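N-acetylcysteine deacetylase (Bacillus subtilis, PDB 1YSJ) probably catalyses the deacetylation of N-acetylcysteine to cysteine and acetate, using two divalent metal ions per subunit, on the pathway that degrades S-(2-succino)cysteine. Local coordinates at residues Arg39-Pro45 with Leu109-Val115; Leu47-Glu51 with Pro155-Ala161; Asp99-Glu105 with Asp116-Cys122; Cys122-His127 with Gly180-Lys184. The protein carries 1 engineered substitution. All coordinates share one frame; numbering follows the deposited sequence.

Contact 1: Arg39-Pro45 with Leu109-Val115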
loop_
_atom_site.group_PDB
_atom_site.type_symbol
_atom_site.label_atom_id
_atom_site.label_comp_id
_atom_site.label_asym_id
_atom_site.label_seq_id
_atom_site.Cartn_x
_atom_site.Cartn_y
_atom_site.Cartn_z
ATOM N N ARG A 39 41.611 9.644 7.280
ATOM C CA ARG A 39 41.384 10.059 5.899
ATOM C C ARG A 39 41.527 8.922 4.899
ATOM O O ARG A 39 40.815 8.893 3.898
ATOM C CB ARG A 39 42.303 11.209 5.530
ATOM C CG ARG A 39 41.985 12.474 6.274
ATOM C CD ARG A 39 42.881 13.581 5.809
ATOM N NE ARG A 39 42.645 14.802 6.569
ATOM C CZ ARG A 39 43.118 15.993 6.226
ATOM N NH1 ARG A 39 43.847 16.125 5.124
ATOM N NH2 ARG A 39 42.854 17.051 6.983
ATOM N N ASP A 40 42.438 7.993 5.175
ATOM C CA ASP A 40 42.583 6.793 4.358
ATOM C C ASP A 40 41.302 5.959 4.361
ATOM O O ASP A 40 40.887 5.448 3.320
ATOM C CB ASP A 40 43.769 5.949 4.830
ATOM C CG ASP A 40 43.946 4.673 4.013
ATOM O OD1 ASP A 40 43.608 4.663 2.810
ATOM O OD2 ASP A 40 44.430 3.674 4.581
ATOM N N LEU A 41 40.683 5.830 5.533
ATOM C CA LEU A 41 39.418 5.117 5.669
ATOM C C LEU A 41 38.248 5.866 5.025
ATOM O O LEU A 41 37.438 5.264 4.320
ATOM C CB LEU A 41 39.120 4.827 7.140
ATOM C CG LEU A 41 40.166 4.032 7.935
ATOM C CD1 LEU A 41 39.661 3.821 9.341
ATOM C CD2 LEU A 41 40.538 2.693 7.279
ATOM N N HIS A 42 38.175 7.174 5.271
ATOM C CA HIS A 42 37.136 8.048 4.717
ATOM C C HIS A 42 37.171 8.054 3.188
ATOM O O HIS A 42 36.131 8.088 2.527
ATOM C CB HIS A 42 37.320 9.472 5.256
ATOM C CG HIS A 42 36.219 10.415 4.879
ATOM N ND1 HIS A 42 35.095 10.597 5.657
ATOM C CD2 HIS A 42 36.073 11.237 3.810
ATOM C CE1 HIS A 42 34.299 11.479 5.081
ATOM N NE2 HIS A 42 34.870 11.884 3.959
ATOM N N GLU A 43 38.384 8.015 2.646
ATOM C CA GLU A 43 38.625 7.994 1.211
ATOM C C GLU A 43 38.258 6.657 0.574
ATOM O O GLU A 43 37.861 6.613 -0.589
ATOM C CB GLU A 43 40.101 8.276 0.963
ATOM C CG GLU A 43 40.440 8.779 -0.412
ATOM C CD GLU A 43 41.856 9.306 -0.481
ATOM O OE1 GLU A 43 42.384 9.424 -1.606
ATOM O OE2 GLU A 43 42.441 9.598 0.592
ATOM N N HIS A 44 38.410 5.575 1.335
ATOM C CA HIS A 44 38.108 4.230 0.855
ATOM C C HIS A 44 37.063 3.545 1.752
ATOM O O HIS A 44 37.374 2.576 2.453
ATOM C CB HIS A 44 39.390 3.397 0.768
ATOM C CG HIS A 44 40.478 4.044 -0.034
ATOM N ND1 HIS A 44 40.400 4.205 -1.402
ATOM C CD2 HIS A 44 41.666 4.574 0.341
ATOM C CE1 HIS A 44 41.495 4.803 -1.835
ATOM N NE2 HIS A 44 42.279 5.037 -0.798
ATOM N N PRO A 45 35.813 4.046 1.731
ATOM C CA PRO A 45 34.806 3.496 2.625
ATOM C C PRO A 45 34.244 2.166 2.125
ATOM O O PRO A 45 34.182 1.932 0.917
ATOM C CB PRO A 45 33.720 4.574 2.621
ATOM C CG PRO A 45 33.820 5.196 1.303
ATOM C CD PRO A 45 35.262 5.128 0.889
ATOM N N LEU A 109 35.615 17.436 -0.205
ATOM C CA LEU A 109 36.869 17.409 0.547
ATOM C C LEU A 109 37.947 16.728 -0.296
ATOM O O LEU A 109 37.621 15.902 -1.151
ATOM C CB LEU A 109 36.686 16.655 1.868
ATOM C CG LEU A 109 35.902 17.333 2.996
ATOM C CD1 LEU A 109 35.470 16.304 4.040
ATOM C CD2 LEU A 109 36.699 18.466 3.640
ATOM N N PRO A 110 39.234 17.059 -0.055
ATOM C CA PRO A 110 40.305 16.470 -0.866
ATOM C C PRO A 110 40.418 14.959 -0.659
ATOM O O PRO A 110 40.918 14.255 -1.532
ATOM C CB PRO A 110 41.569 17.168 -0.344
ATOM C CG PRO A 110 41.082 18.376 0.385
ATOM C CD PRO A 110 39.773 17.969 0.970
ATOM N N PHE A 111 39.943 14.487 0.492
ATOM C CA PHE A 111 40.019 13.080 0.872
ATOM C C PHE A 111 38.638 12.419 0.868
ATOM O O PHE A 111 38.418 11.415 1.552
ATOM C CB PHE A 111 40.682 12.942 2.248
ATOM C CG PHE A 111 40.025 13.764 3.327
ATOM C CD1 PHE A 111 38.988 13.233 4.091
ATOM C CD2 PHE A 111 40.445 15.067 3.581
ATOM C CE1 PHE A 111 38.376 13.992 5.087
ATOM C CE2 PHE A 111 39.842 15.830 4.575
ATOM C CZ PHE A 111 38.806 15.290 5.331
ATOM N N ALA A 112 37.714 12.985 0.093
ATOM C CA ALA A 112 36.363 12.444 -0.029
ATOM C C ALA A 112 36.390 11.050 -0.647
ATOM O O ALA A 112 37.310 10.713 -1.398
ATOM C CB ALA A 112 35.491 13.373 -0.858
ATOM N N SER A 113 35.379 10.245 -0.321
ATOM C CA SER A 113 35.259 8.893 -0.855
ATOM C C SER A 113 35.599 8.842 -2.337
ATOM O O SER A 113 35.065 9.617 -3.140
ATOM C CB SER A 113 33.848 8.352 -0.634
ATOM O OG SER A 113 33.648 7.148 -1.352
ATOM N N LYS A 114 36.503 7.931 -2.681
ATOM C CA LYS A 114 36.838 7.649 -4.071
ATOM C C LYS A 114 35.922 6.552 -4.623
ATOM O O LYS A 114 36.027 6.172 -5.791
ATOM C CB LYS A 114 38.318 7.269 -4.201
ATOM C CG LYS A 114 39.257 8.441 -3.948
ATOM C CD LYS A 114 40.717 8.090 -4.216
ATOM C CE LYS A 114 41.470 9.277 -4.831
ATOM N NZ LYS A 114 41.574 10.468 -3.930
ATOM N N VAL A 115 35.024 6.066 -3.769
ATOM C CA VAL A 115 33.996 5.105 -4.150
ATOM C C VAL A 115 32.633 5.808 -4.228
ATOM O O VAL A 115 32.008 6.086 -3.201
ATOM C CB VAL A 115 33.916 3.931 -3.137
ATOM C CG1 VAL A 115 32.944 2.851 -3.629
ATOM C CG2 VAL A 115 35.311 3.348 -2.861
#
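Arg39 lays its side chain, extended from CG to NE (chi2 -177°), along one face of the Phe111 ring. Its CG stands 3.8 Å from the centroid of the Phe111 ring, and the guanidinium continues almost flat over the rim, its plane 16° from that of the ring, with Arg39 NE 3.6 Å from Phe111 CE2. A long side chain with a flat charged end suits this place, because it covers the phenyl ring and still reaches Glu382 in a salt bridge. His42 takes the edge of the same phenyl on its own face, an offset edge-to-face pair with the His42 and Phe111 centroids 5.3 Å apart; its two ring nitrogens bond to Glu105 and Asp125. Glu43, in the last turn of helix 28-43, holds Lys114 twice. Glu43 O accepts from Lys114 N at 2.8 Å, and the two side chains run side by side until Lys114 NZ meets Glu43 OE1 on the anti side of the carboxylate, a salt bridge of 2.7 Å. Beyond the helix, Pro45 rests CG 3.3 Å from Ser113 OG, which also lies within bonding reach of Thr118 O. The loop therefore brings an N-H and a positive charge to the C-terminal end of a helix, where the helix dipole would probably favour both.

Contact 2: Leu47-Glu51 with Pro155-Ala161. With NI (nickel (II) ion), chain D.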
loop_
_atom_site.group_PDB
_atom_site.type_symbol
_atom_site.label_atom_id
_atom_site.label_comp_id
_atom_site.label_asym_id
_atom_site.label_seq_id
_atom_site.Cartn_x
_atom_site.Cartn_y
_atom_site.Cartn_z
ATOM N N LEU A 47 31.023 -0.924 2.835
ATOM C CA LEU A 47 29.694 -1.183 3.404
ATOM C C LEU A 47 29.715 -2.303 4.451
ATOM O O LEU A 47 30.683 -3.050 4.532
ATOM C CB LEU A 47 28.684 -1.482 2.285
ATOM C CG LEU A 47 28.495 -0.360 1.250
ATOM C CD1 LEU A 47 27.673 -0.803 0.053
ATOM C CD2 LEU A 47 27.862 0.859 1.894
ATOM N N SER A 48 28.653 -2.386 5.254
ATOM C CA SER A 48 28.469 -3.432 6.279
ATOM C C SER A 48 28.816 -4.833 5.780
ATOM O O SER A 48 28.310 -5.263 4.742
ATOM C CB SER A 48 27.020 -3.432 6.792
ATOM O OG SER A 48 26.704 -2.238 7.495
ATOM N N PHE A 49 29.674 -5.527 6.536
ATOM C CA PHE A 49 30.178 -6.875 6.210
ATOM C C PHE A 49 31.062 -6.968 4.951
ATOM O O PHE A 49 31.420 -8.070 4.519
ATOM C CB PHE A 49 29.043 -7.916 6.162
ATOM C CG PHE A 49 28.471 -8.260 7.511
ATOM C CD1 PHE A 49 27.094 -8.327 7.694
ATOM C CD2 PHE A 49 29.309 -8.512 8.604
ATOM C CE1 PHE A 49 26.551 -8.646 8.938
ATOM C CE2 PHE A 49 28.776 -8.824 9.853
ATOM C CZ PHE A 49 27.391 -8.893 10.021
ATOM N N GLN A 50 31.418 -5.818 4.384
ATOM C CA GLN A 50 32.238 -5.750 3.169
ATOM C C GLN A 50 33.525 -4.976 3.431
ATOM O O GLN A 50 34.198 -4.529 2.493
ATOM C CB GLN A 50 31.453 -5.099 2.022
ATOM C CG GLN A 50 30.210 -5.874 1.592
ATOM C CD GLN A 50 29.612 -5.345 0.300
ATOM O OE1 GLN A 50 30.228 -5.440 -0.776
ATOM N NE2 GLN A 50 28.397 -4.801 0.390
ATOM N N GLU A 51 33.864 -4.836 4.715
ATOM C CA GLU A 51 35.017 -4.053 5.152
ATOM C C GLU A 51 36.309 -4.867 5.089
ATOM O O GLU A 51 37.007 -5.033 6.089
ATOM C CB GLU A 51 34.799 -3.486 6.565
ATOM C CG GLU A 51 33.389 -2.972 6.860
ATOM C CD GLU A 51 32.451 -4.047 7.423
ATOM O OE1 GLU A 51 32.757 -5.253 7.310
ATOM O OE2 GLU A 51 31.395 -3.685 7.982
ATOM N N PRO A 155 32.338 -4.760 12.625
ATOM C CA PRO A 155 31.696 -4.525 11.332
ATOM C C PRO A 155 30.197 -4.316 11.507
ATOM O O PRO A 155 29.660 -4.617 12.569
ATOM C CB PRO A 155 31.941 -5.839 10.588
ATOM C CG PRO A 155 31.966 -6.874 11.670
ATOM C CD PRO A 155 32.561 -6.199 12.881
ATOM N N ALA A 156 29.542 -3.778 10.479
ATOM C CA ALA A 156 28.082 -3.855 10.344
ATOM C C ALA A 156 27.249 -3.233 11.483
ATOM O O ALA A 156 26.236 -3.810 11.906
ATOM C CB ALA A 156 27.655 -5.314 10.099
ATOM N N GLU A 157 27.668 -2.069 11.976
ATOM C CA GLU A 157 26.856 -1.329 12.946
ATOM C C GLU A 157 25.599 -0.786 12.269
ATOM O O GLU A 157 24.507 -0.812 12.844
ATOM C CB GLU A 157 27.655 -0.187 13.576
ATOM C CG GLU A 157 26.959 0.533 14.742
ATOM C CD GLU A 157 25.906 1.554 14.299
ATOM O OE1 GLU A 157 26.092 2.214 13.251
ATOM O OE2 GLU A 157 24.889 1.699 15.011
ATOM N N GLU A 158 25.758 -0.311 11.036
ATOM C CA GLU A 158 24.673 0.359 10.327
ATOM C C GLU A 158 23.475 -0.543 10.039
ATOM O O GLU A 158 22.365 -0.054 9.849
ATOM C CB GLU A 158 25.185 1.026 9.044
ATOM C CG GLU A 158 26.245 2.110 9.279
ATOM C CD GLU A 158 25.698 3.363 9.960
ATOM O OE1 GLU A 158 24.474 3.474 10.199
ATOM O OE2 GLU A 158 26.505 4.262 10.261
ATOM N N ILE A 159 23.697 -1.854 10.017
ATOM C CA ILE A 159 22.593 -2.799 9.813
ATOM C C ILE A 159 22.287 -3.589 11.083
ATOM O O ILE A 159 21.525 -4.559 11.055
ATOM C CB ILE A 159 22.836 -3.734 8.602
ATOM C CG1 ILE A 159 24.159 -4.499 8.758
ATOM C CG2 ILE A 159 22.787 -2.927 7.302
ATOM C CD1 ILE A 159 24.281 -5.723 7.872
ATOM N N ALA A 160 22.889 -3.149 12.189
ATOM C CA ALA A 160 22.667 -3.713 13.528
ATOM C C ALA A 160 22.950 -5.213 13.607
ATOM O O ALA A 160 22.246 -5.954 14.306
ATOM C CB ALA A 160 21.243 -3.392 14.023
ATOM N N ALA A 161 23.997 -5.651 12.908
ATOM C CA ALA A 161 24.292 -7.076 12.802
ATOM C C ALA A 161 25.675 -7.461 13.342
ATOM O O ALA A 161 25.908 -8.615 13.700
ATOM C CB ALA A 161 24.124 -7.530 11.365
HETATM NI NI NI D . 24.808 5.597 11.296
HETATM O O HOH W 1 25.529 4.873 13.551
HETATM O O HOH W 2 23.148 5.973 12.901
#
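The loop that carries Glu158, a ligand of the dinuclear nickel site, is held by a turn between helices 28-43 and 52-64, with Phe49 and Ser48 packed against Ala156 and Ile159. The methyl of Ala156 sits over the centre of the Phe49 ring, a CH-pi contact with CB 3.5 Å from the centroid. Ala161 CB, 3.6 Å from Phe49 CE1, and the end of Ile159 come to the same ring obliquely. Alanine suits positions 156 and 161 because the phenyl can lie close to the backbone behind their methyls. Phe49 is the third residue of a type II turn from Leu47 to Gln50, with positive phi, and Glu51 braces that turn: its OE2 accepts from Phe49 N at 2.9 Å and from Ala156 N at 3.1 Å, the two donors lying on opposite faces of the carboxylate. OE1 of the same group is bonded to Thr77. Two loops are thus tied through one carboxylate oxygen. Ser48 OG lies 3.6 Å from Ile159 CG1 and is bonded to Asp99, which also accepts from Glu158 N. Glu158 starts toward Ser48, but its chain bends at chi2 (-69°) and turns the carboxylate to the nickel ion of chain D, which Glu158 OE1 and OE2 both bind at 2.4 Å. Cys122 and His374 also bind this ion, and Glu157 OE1 accepts a bond from water 1, another of its ligands.

Contact 3: Asp99-Glu105 with Asp116-Cys122. With NI (nickel (II) ion), chain C; NI (nickel (II) ion), chain D.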
loop_
_atom_site.group_PDB
_atom_site.type_symbol
_atom_site.label_atom_id
_atom_site.label_comp_id
_atom_site.label_asym_id
_atom_site.label_seq_id
_atom_site.Cartn_x
_atom_site.Cartn_y
_atom_site.Cartn_z
ATOM N N ASP A 99 32.139 0.335 9.593
ATOM C CA ASP A 99 31.386 0.329 8.326
ATOM C C ASP A 99 30.862 1.705 7.878
ATOM O O ASP A 99 30.563 2.565 8.701
ATOM C CB ASP A 99 30.237 -0.692 8.378
ATOM C CG ASP A 99 29.201 -0.379 9.458
ATOM O OD1 ASP A 99 29.543 0.231 10.500
ATOM O OD2 ASP A 99 28.031 -0.773 9.266
ATOM N N ALA A 100 30.758 1.888 6.562
ATOM C CA ALA A 100 30.240 3.119 5.962
ATOM C C ALA A 100 28.806 2.941 5.434
ATOM O O ALA A 100 28.132 1.960 5.767
ATOM C CB ALA A 100 31.163 3.584 4.860
ATOM N N LEU A 101 28.355 3.879 4.600
ATOM C CA LEU A 101 26.956 3.925 4.156
ATOM C C LEU A 101 26.775 4.059 2.645
ATOM O O LEU A 101 27.615 4.660 1.976
ATOM C CB LEU A 101 26.218 5.062 4.866
ATOM C CG LEU A 101 25.833 4.797 6.323
ATOM C CD1 LEU A 101 25.667 6.115 7.061
ATOM C CD2 LEU A 101 24.572 3.928 6.434
ATOM N N PRO A 102 25.666 3.503 2.105
ATOM C CA PRO A 102 25.360 3.610 0.672
ATOM C C PRO A 102 24.832 4.998 0.293
ATOM O O PRO A 102 23.708 5.131 -0.204
ATOM C CB PRO A 102 24.279 2.545 0.469
ATOM C CG PRO A 102 23.566 2.496 1.785
ATOM C CD PRO A 102 24.640 2.718 2.824
ATOM N N ILE A 103 25.647 6.021 0.528
ATOM C CA ILE A 103 25.277 7.392 0.208
ATOM C C ILE A 103 26.413 8.042 -0.584
ATOM O O ILE A 103 27.585 7.814 -0.286
ATOM C CB ILE A 103 24.991 8.220 1.491
ATOM C CG1 ILE A 103 24.042 7.475 2.435
ATOM C CG2 ILE A 103 24.421 9.593 1.130
ATOM C CD1 ILE A 103 24.075 7.964 3.870
ATOM N N GLN A 104 26.059 8.834 -1.593
ATOM C CA GLN A 104 27.038 9.592 -2.372
ATOM C C GLN A 104 27.525 10.802 -1.575
ATOM O O GLN A 104 26.722 11.632 -1.136
ATOM C CB GLN A 104 26.432 10.036 -3.715
ATOM C CG GLN A 104 27.303 10.980 -4.544
ATOM C CD GLN A 104 28.545 10.307 -5.116
ATOM O OE1 GLN A 104 28.462 9.236 -5.721
ATOM N NE2 GLN A 104 29.700 10.943 -4.938
ATOM N N GLU A 105 28.840 10.897 -1.397
ATOM C CA GLU A 105 29.445 12.009 -0.663
ATOM C C GLU A 105 29.321 13.335 -1.412
ATOM O O GLU A 105 29.578 13.398 -2.617
ATOM C CB GLU A 105 30.910 11.704 -0.343
ATOM C CG GLU A 105 31.606 12.788 0.462
ATOM C CD GLU A 105 32.746 12.260 1.298
ATOM O OE1 GLU A 105 33.119 11.080 1.130
ATOM O OE2 GLU A 105 33.266 13.029 2.134
ATOM N N ASP A 116 32.187 6.099 -5.449
ATOM C CA ASP A 116 30.910 6.777 -5.686
ATOM C C ASP A 116 29.721 5.985 -5.138
ATOM O O ASP A 116 29.572 4.794 -5.415
ATOM C CB ASP A 116 30.713 7.048 -7.183
ATOM C CG ASP A 116 31.691 8.088 -7.740
ATOM O OD1 ASP A 116 31.760 8.213 -8.980
ATOM O OD2 ASP A 116 32.386 8.783 -6.958
ATOM N N GLY A 117 28.881 6.656 -4.354
ATOM C CA GLY A 117 27.706 6.027 -3.770
ATOM C C GLY A 117 27.961 5.421 -2.401
ATOM O O GLY A 117 27.035 4.928 -1.764
ATOM N N THR A 118 29.218 5.450 -1.957
ATOM C CA THR A 118 29.587 5.009 -0.614
ATOM C C THR A 118 30.294 6.143 0.131
ATOM O O THR A 118 31.098 6.875 -0.450
ATOM C CB THR A 118 30.459 3.728 -0.646
ATOM O OG1 THR A 118 29.789 2.720 -1.410
ATOM C CG2 THR A 118 30.697 3.178 0.763
HETATM N N MSE A 119 29.972 6.294 1.414
HETATM C CA MSE A 119 30.535 7.361 2.237
HETATM C C MSE A 119 30.477 7.047 3.723
HETATM O O MSE A 119 29.491 6.498 4.211
HETATM C CB MSE A 119 29.818 8.689 1.977
HETATM C CG MSE A 119 30.113 9.764 3.012
HETATM SE SE MSE A 119 29.032 11.377 2.866
HETATM C CE MSE A 119 27.444 10.609 2.133
ATOM N N HIS A 120 31.538 7.426 4.430
ATOM C CA HIS A 120 31.550 7.432 5.885
ATOM C C HIS A 120 30.787 8.649 6.413
ATOM O O HIS A 120 31.383 9.594 6.935
ATOM C CB HIS A 120 32.995 7.415 6.408
ATOM C CG HIS A 120 33.539 6.037 6.626
ATOM N ND1 HIS A 120 33.030 5.181 7.579
ATOM C CD2 HIS A 120 34.550 5.370 6.023
ATOM C CE1 HIS A 120 33.698 4.041 7.547
ATOM N NE2 HIS A 120 34.624 4.129 6.609
ATOM N N ALA A 121 29.463 8.611 6.274
ATOM C CA ALA A 121 28.593 9.733 6.634
ATOM C C ALA A 121 28.147 9.702 8.099
ATOM O O ALA A 121 27.294 10.486 8.515
ATOM C CB ALA A 121 27.378 9.778 5.704
ATOM N N CYS A 122 28.728 8.798 8.875
ATOM C CA CYS A 122 28.396 8.675 10.290
ATOM C C CYS A 122 29.640 8.779 11.186
ATOM O O CYS A 122 29.553 8.596 12.396
ATOM C CB CYS A 122 27.638 7.368 10.539
ATOM S SG CYS A 122 26.511 7.415 11.960
HETATM NI NI NI C . 27.267 5.596 13.560
HETATM NI NI NI D . 24.808 5.597 11.296
HETATM O O HOH W 3 32.562 9.539 -4.347
HETATM O O HOH W 4 33.658 8.714 2.881
HETATM O O HOH W 5 30.484 8.754 -2.363
HETATM O O HOH W 1 25.529 4.873 13.551
HETATM O O HOH W 6 27.551 3.929 15.081
HETATM O O HOH W 2 23.148 5.973 12.901
#
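The His120 ring carries the methyl of Ala100 over the centre of one face, with CB 3.7 Å from the ring centroid, while Asp99 O approaches the ring obliquely. Around this CH-pi contact, two parts of the long loop between strand 91-97 and helix 124-139 run antiparallel, joined by a single beta bridge. Leu101 and Met119 form its hydrogen-bonded pair: Leu101 N gives to Met119 O and Met119 N gives to Leu101 O, each bond 2.9 Å long. Inverse gamma turns are centred on Pro102 and His120, each next to a bridge residue. Met119 is present as selenomethionine; its chain crosses that of Glu105 at about a right angle, SE coming 3.6 Å from Glu105 CA, and CE packs on Ile103. A long, unbranched side chain suits this place, since it can lie against both Ile103 and the aliphatic part of Glu105, whose carboxylate bonds to Thr107. Farther out, the side chains of Gln104 and Asp116 run side by side, their amide and carboxylate planes 66° apart; water 3 lies between Gln104 NE2 and Asp116 OD2 and probably bonds to both. At the other end, Leu101 CD1 rests 4.2 Å from Cys122 CB. Cys122 suits a dinuclear site because one sulfur can bridge two metals: with SG anti to the backbone N (chi1 -152°), it binds nickel of chain C at 2.5 Å and nickel of chain D at 2.6 Å.

Contact 4: Cys122-His127 with Gly180-Lys184. With NI (nickel (II) ion), chain C; NI (nickel (II) ion), chain D.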
loop_
_atom_site.group_PDB
_atom_site.type_symbol
_atom_site.label_atom_id
_atom_site.label_comp_id
_atom_site.label_asym_id
_atom_site.label_seq_id
_atom_site.Cartn_x
_atom_site.Cartn_y
_atom_site.Cartn_z
ATOM N N CYS A 122 28.728 8.798 8.875
ATOM C CA CYS A 122 28.396 8.675 10.290
ATOM C C CYS A 122 29.640 8.779 11.186
ATOM O O CYS A 122 29.553 8.596 12.396
ATOM C CB CYS A 122 27.638 7.368 10.539
ATOM S SG CYS A 122 26.511 7.415 11.960
ATOM N N GLY A 123 30.791 9.074 10.579
ATOM C CA GLY A 123 32.041 9.294 11.319
ATOM C C GLY A 123 32.726 8.053 11.884
ATOM O O GLY A 123 33.547 8.160 12.790
ATOM N N HIS A 124 32.411 6.880 11.339
ATOM C CA HIS A 124 32.988 5.620 11.817
ATOM C C HIS A 124 34.475 5.506 11.493
ATOM O O HIS A 124 35.222 4.790 12.178
ATOM C CB HIS A 124 32.215 4.431 11.249
ATOM C CG HIS A 124 30.803 4.337 11.743
ATOM N ND1 HIS A 124 30.019 3.219 11.547
ATOM C CD2 HIS A 124 30.036 5.217 12.432
ATOM C CE1 HIS A 124 28.828 3.420 12.082
ATOM N NE2 HIS A 124 28.812 4.624 12.627
ATOM N N ASP A 125 34.895 6.204 10.439
ATOM C CA ASP A 125 36.307 6.374 10.138
ATOM C C ASP A 125 37.004 7.079 11.314
ATOM O O ASP A 125 38.052 6.625 11.780
ATOM C CB ASP A 125 36.503 7.138 8.813
ATOM C CG ASP A 125 35.745 8.464 8.762
ATOM O OD1 ASP A 125 34.694 8.603 9.425
ATOM O OD2 ASP A 125 36.197 9.376 8.037
ATOM N N PHE A 126 36.393 8.167 11.797
ATOM C CA PHE A 126 36.830 8.861 13.012
ATOM C C PHE A 126 36.877 7.964 14.255
ATOM O O PHE A 126 37.878 7.967 14.972
ATOM C CB PHE A 126 35.969 10.105 13.270
ATOM C CG PHE A 126 36.093 10.661 14.667
ATOM C CD1 PHE A 126 37.216 11.390 15.047
ATOM C CD2 PHE A 126 35.076 10.463 15.600
ATOM C CE1 PHE A 126 37.332 11.902 16.336
ATOM C CE2 PHE A 126 35.180 10.972 16.894
ATOM C CZ PHE A 126 36.312 11.694 17.263
ATOM N N HIS A 127 35.806 7.210 14.513
ATOM C CA HIS A 127 35.770 6.301 15.665
ATOM C C HIS A 127 36.927 5.315 15.619
ATOM O O HIS A 127 37.614 5.115 16.624
ATOM C CB HIS A 127 34.451 5.523 15.752
ATOM C CG HIS A 127 33.236 6.389 15.863
ATOM N ND1 HIS A 127 31.992 5.978 15.433
ATOM C CD2 HIS A 127 33.074 7.646 16.337
ATOM C CE1 HIS A 127 31.116 6.942 15.646
ATOM N NE2 HIS A 127 31.748 7.967 16.188
ATOM N N GLY A 180 32.381 2.687 24.635
ATOM C CA GLY A 180 32.261 3.112 23.254
ATOM C C GLY A 180 31.923 4.580 23.140
ATOM O O GLY A 180 31.617 5.242 24.130
HETATM N N MSE A 181 31.992 5.089 21.920
HETATM C CA MSE A 181 31.644 6.466 21.667
HETATM C C MSE A 181 30.818 6.565 20.403
HETATM O O MSE A 181 30.834 5.667 19.556
HETATM C CB MSE A 181 32.906 7.322 21.522
HETATM C CG MSE A 181 33.299 7.622 20.080
HETATM SE SE MSE A 181 35.042 8.437 19.902
HETATM C CE MSE A 181 36.057 6.850 19.664
ATOM N N HIS A 182 30.086 7.666 20.291
ATOM C CA HIS A 182 29.659 8.128 18.992
ATOM C C HIS A 182 29.939 9.617 18.880
ATOM O O HIS A 182 29.675 10.379 19.814
ATOM C CB HIS A 182 28.189 7.830 18.728
ATOM C CG HIS A 182 27.875 7.681 17.273
ATOM N ND1 HIS A 182 27.865 8.749 16.401
ATOM C CD2 HIS A 182 27.595 6.584 16.531
ATOM C CE1 HIS A 182 27.583 8.318 15.185
ATOM N NE2 HIS A 182 27.414 7.008 15.236
ATOM N N ASN A 183 30.490 10.017 17.738
ATOM C CA ASN A 183 30.698 11.426 17.443
ATOM C C ASN A 183 29.368 12.166 17.529
ATOM O O ASN A 183 28.323 11.624 17.164
ATOM C CB ASN A 183 31.346 11.607 16.064
ATOM C CG ASN A 183 30.398 11.285 14.922
ATOM O OD1 ASN A 183 29.617 12.131 14.488
ATOM N ND2 ASN A 183 30.460 10.057 14.436
ATOM N N LYS A 184 29.414 13.389 18.038
ATOM C CA LYS A 184 28.223 14.206 18.182
ATOM C C LYS A 184 28.509 15.575 17.571
ATOM O O LYS A 184 29.155 16.413 18.203
ATOM C CB LYS A 184 27.825 14.316 19.655
ATOM C CG LYS A 184 26.346 14.626 19.907
ATOM C CD LYS A 184 25.468 13.407 19.626
ATOM C CE LYS A 184 24.058 13.576 20.173
ATOM N NZ LYS A 184 23.244 14.502 19.359
HETATM NI NI NI C . 27.267 5.596 13.560
HETATM NI NI NI D . 24.808 5.597 11.296
HETATM O O HOH W 1 25.529 4.873 13.551
HETATM O O HOH W 6 27.551 3.929 15.081
HETATM O O HOH W 2 23.148 5.973 12.901
#
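His127 turns its edge to the face of His182, the two ring centroids 4.6 Å apart and the planes at 73°, where the start of helix 124-139 meets the C-terminal end of strand 175-184. This junction forms one wall of the dinuclear nickel site of the M20 peptidase fold. His182 ND1 gives a bond of 3.0 Å to Asn183 O, nearly straight at 178° and on a lone pair of that oxygen. This bond helps set the rotation of the ring, with NE2 directed at the nickel ion of chain C, which it binds at 2.2 Å. His124 reaches the same metal with NE2 at 2.0 Å, its ring oblique to that of His182, and its ND1 is held by Asp99. Histidine suits both places because one nitrogen can bind the metal while the other is anchored. His127 is second-shell: its NE2 accepts from Asn183 N at 2.9 Å, its ND1 pairs with Asp97, and Met181 O and Gly123 O lie over opposite faces of its ring. Phe126 points toward the strand beside it, meeting Met181, a selenomethionine, in a Met-aromatic contact, with helix 384-402 packed against both. Gly123, the N-cap, has the positive phi (74°) that glycine adopts readily, and its CA lies against the Asn183 amide. Cys122 O lies close to the plane of that amide, and Asn183 ND2 gives it a 2.7 Å bond from above the carbonyl plane.

The four contacts lie around or near the nickel site, beyond the ends of the central strands 148-154, 91-97 and 175-184 of the eight-stranded mixed sheet, their centres 10 to 18 Å apart. Contacts 1 and 3 are the closest pair, sharing the long loop between strand 91-97 and helix 124-139; contact 4 takes up at Cys122, where contact 3 ends, and runs to strand 175-184. Contact 2 joins the turn after helix 28-43 to the loop after strand 148-154, so contact 3 falls wholly within its span, while contacts 1 and 2 alternate along the chain. Contacts 2, 3 and 4 all touch nickel, whereas the His42 side chain of contact 1 is about 12 Å from a nickel ion. Asp99 links contacts 2, 3 and 4.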